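Local coordinates for lysine specific cysteine protease (Porphyromonas gingivalis, PDB 3M1H), which cleaves proteins after lysine residues as a secreted virulence protease, the chain here being one of its haemolytic cleaved adhesin domains, at residues 49-55 with 164-170. Residues are numbered along the deposited sequence; the frame is centred on the assembly and turned at random.
Sequences CVSSASY and DFFWINL. Unlike the reference sequence in segment 49-55: Tyr55 (reference His).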
loop_
_atom_site.group_PDB
_atom_site.type_symbol
_atom_site.label_atom_id
_atom_site.label_comp_id
_atom_site.label_asym_id
_atom_site.label_seq_id
_atom_site.Cartn_x
_atom_site.Cartn_y
_atom_site.Cartn_z
ATOM N N CYS A 49 -9.983 -3.530 -0.857
ATOM C CA CYS A 49 -8.668 -2.965 -1.061
ATOM C C CYS A 49 -7.713 -3.529 -0.007
ATOM O O CYS A 49 -8.145 -4.239 0.923
ATOM C CB CYS A 49 -8.732 -1.435 -0.997
ATOM S SG CYS A 49 -9.238 -0.766 0.613
ATOM N N VAL A 50 -6.411 -3.244 -0.160
ATOM C CA VAL A 50 -5.405 -3.777 0.731
ATOM C C VAL A 50 -4.868 -2.616 1.532
ATOM O O VAL A 50 -4.717 -1.523 0.976
ATOM C CB VAL A 50 -4.322 -4.563 -0.030
ATOM C CG1 VAL A 50 -3.517 -3.654 -0.986
ATOM C CG2 VAL A 50 -3.426 -5.337 0.948
ATOM N N SER A 51 -4.628 -2.865 2.833
ATOM C CA SER A 51 -4.442 -1.764 3.795
ATOM C C SER A 51 -3.346 -2.085 4.790
ATOM O O SER A 51 -3.124 -3.249 5.132
ATOM C CB SER A 51 -5.756 -1.526 4.542
ATOM O OG SER A 51 -6.847 -1.415 3.615
ATOM N N SER A 52 -2.686 -1.031 5.280
ATOM C CA SER A 52 -1.658 -1.174 6.317
ATOM C C SER A 52 -1.857 -0.092 7.391
ATOM O O SER A 52 -2.187 1.023 7.071
ATOM C CB SER A 52 -0.287 -1.140 5.700
ATOM O OG SER A 52 0.800 -1.150 6.662
ATOM N N ALA A 53 -1.653 -0.478 8.654
ATOM C CA ALA A 53 -1.988 0.379 9.800
ATOM C C ALA A 53 -0.813 1.086 10.426
ATOM O O ALA A 53 0.222 0.485 10.695
ATOM C CB ALA A 53 -2.690 -0.448 10.897
ATOM N N SER A 54 -1.023 2.368 10.710
ATOM C CA SER A 54 -0.206 3.108 11.697
ATOM C C SER A 54 -0.955 3.227 13.024
ATOM O O SER A 54 -0.355 3.704 14.009
ATOM C CB SER A 54 0.186 4.475 11.170
ATOM O OG SER A 54 -0.899 5.358 11.090
ATOM N N TYR A 55 -2.208 2.791 13.088
ATOM C CA TYR A 55 -3.040 2.792 14.302
ATOM C C TYR A 55 -4.154 1.804 14.126
ATOM O O TYR A 55 -4.815 1.838 13.092
ATOM C CB TYR A 55 -3.620 4.190 14.574
ATOM C CG TYR A 55 -4.382 4.342 15.873
ATOM C CD1 TYR A 55 -3.753 4.900 16.988
ATOM C CD2 TYR A 55 -5.712 3.939 15.990
ATOM C CE1 TYR A 55 -4.438 5.054 18.183
ATOM C CE2 TYR A 55 -6.425 4.090 17.198
ATOM C CZ TYR A 55 -5.755 4.643 18.297
ATOM O OH TYR A 55 -6.461 4.799 19.486
ATOM N N ASP A 164 0.605 6.523 14.371
ATOM C CA ASP A 164 -0.479 7.207 15.052
ATOM C C ASP A 164 -1.376 8.047 14.166
ATOM O O ASP A 164 -1.825 9.123 14.563
ATOM C CB ASP A 164 0.113 8.058 16.186
ATOM C CG ASP A 164 -0.865 8.317 17.312
ATOM O OD1 ASP A 164 -1.930 7.665 17.434
ATOM O OD2 ASP A 164 -0.506 9.210 18.111
ATOM N N PHE A 165 -1.687 7.538 12.966
ATOM C CA PHE A 165 -2.759 8.113 12.132
ATOM C C PHE A 165 -3.885 7.081 12.044
ATOM O O PHE A 165 -4.661 6.925 13.022
ATOM C CB PHE A 165 -2.208 8.689 10.814
ATOM C CG PHE A 165 -1.310 9.883 11.067
ATOM C CD1 PHE A 165 -1.871 11.123 11.293
ATOM C CD2 PHE A 165 0.071 9.734 11.156
ATOM C CE1 PHE A 165 -1.052 12.238 11.575
ATOM C CE2 PHE A 165 0.898 10.839 11.444
ATOM C CZ PHE A 165 0.322 12.094 11.651
ATOM N N PHE A 166 -4.023 6.348 10.930
ATOM C CA PHE A 166 -4.965 5.247 10.936
ATOM C C PHE A 166 -4.523 4.125 9.979
ATOM O O PHE A 166 -3.680 3.360 10.350
ATOM C CB PHE A 166 -6.406 5.738 10.722
ATOM C CG PHE A 166 -7.452 4.714 11.027
ATOM C CD1 PHE A 166 -7.453 4.062 12.245
ATOM C CD2 PHE A 166 -8.447 4.380 10.106
ATOM C CE1 PHE A 166 -8.410 3.132 12.546
ATOM C CE2 PHE A 166 -9.423 3.444 10.408
ATOM C CZ PHE A 166 -9.401 2.811 11.648
ATOM N N TRP A 167 -5.076 4.030 8.769
ATOM C CA TRP A 167 -4.611 3.050 7.773
ATOM C C TRP A 167 -4.427 3.744 6.433
ATOM O O TRP A 167 -5.102 4.760 6.171
ATOM C CB TRP A 167 -5.614 1.914 7.577
ATOM C CG TRP A 167 -5.898 1.026 8.752
ATOM C CD1 TRP A 167 -6.605 1.308 9.880
ATOM C CD2 TRP A 167 -5.511 -0.336 8.850
ATOM N NE1 TRP A 167 -6.693 0.186 10.699
ATOM C CE2 TRP A 167 -5.991 -0.829 10.085
ATOM C CE3 TRP A 167 -4.764 -1.187 8.019
ATOM C CZ2 TRP A 167 -5.777 -2.141 10.481
ATOM C CZ3 TRP A 167 -4.559 -2.493 8.415
ATOM C CH2 TRP A 167 -5.053 -2.945 9.648
ATOM N N ILE A 168 -3.487 3.218 5.641
ATOM C CA ILE A 168 -3.316 3.536 4.220
ATOM C C ILE A 168 -3.938 2.391 3.399
ATOM O O ILE A 168 -3.791 1.215 3.754
ATOM C CB ILE A 168 -1.868 3.832 3.856
ATOM C CG1 ILE A 168 -1.779 4.262 2.384
ATOM C CG2 ILE A 168 -0.931 2.671 4.125
ATOM C CD1 ILE A 168 -0.409 4.925 2.069
ATOM N N ASN A 169 -4.619 2.755 2.320
ATOM C CA ASN A 169 -5.256 1.799 1.413
ATOM C C ASN A 169 -4.684 1.897 0.006
ATOM O O ASN A 169 -4.365 2.988 -0.471
ATOM C CB ASN A 169 -6.734 2.079 1.297
ATOM C CG ASN A 169 -7.489 1.991 2.582
ATOM O OD1 ASN A 169 -7.229 1.140 3.406
ATOM N ND2 ASN A 169 -8.483 2.846 2.732
ATOM N N LEU A 170 -4.586 0.742 -0.666
ATOM C CA LEU A 170 -4.112 0.629 -2.026
ATOM C C LEU A 170 -5.123 -0.210 -2.819
ATOM O O LEU A 170 -5.694 -1.161 -2.263
ATOM C CB LEU A 170 -2.751 -0.060 -1.985
ATOM C CG LEU A 170 -2.080 -0.486 -3.279
ATOM C CD1 LEU A 170 -1.661 0.714 -4.128
ATOM C CD2 LEU A 170 -0.880 -1.406 -2.961
#
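Ala53 sets its methyl over one face of the Trp167 indole, CB 3.3 Å from the centroid of the six-membered ring, a CH-pi contact between neighbouring strands of a beta jelly roll. The backbone of Ser51 and Ser52 lies at the edge of the same indole; CD1 of Trp167 in turn sits over the Phe166 ring. With Trp167 CG anti to its own carbonyl carbon (chi1 -63°), the indole leans across the neighbouring strand, illustrating how a non-hydrogen-bonded antiparallel pair can bring a small residue against the face of a large ring. On the other sheet face Val50 and Leu170 run side by side, Val50 CG1 3.8 Å from Leu170 CB. There Ser52 OG is gripped by His159 and by Asn66, a calcium ligand. Past the paired strands, residues 164-166 stay tied to Ser54 and Tyr55: the Phe166 carbonyl accepts from both Ser54 N and Tyr55 N, while Ser54 OG takes the Phe165 N-H and also bonds Glu95. The Tyr55 ring and the Asp164 carboxylate lie alongside, planes 23° apart, and Arg133 makes a cation-pi contact with the ring and a salt bridge with Asp164 OD1. On the indole's side of the sheet, Ser51 OG donates to Asn169 OD1 at 2.6 Å, tilted 28° from the carbonyl plane.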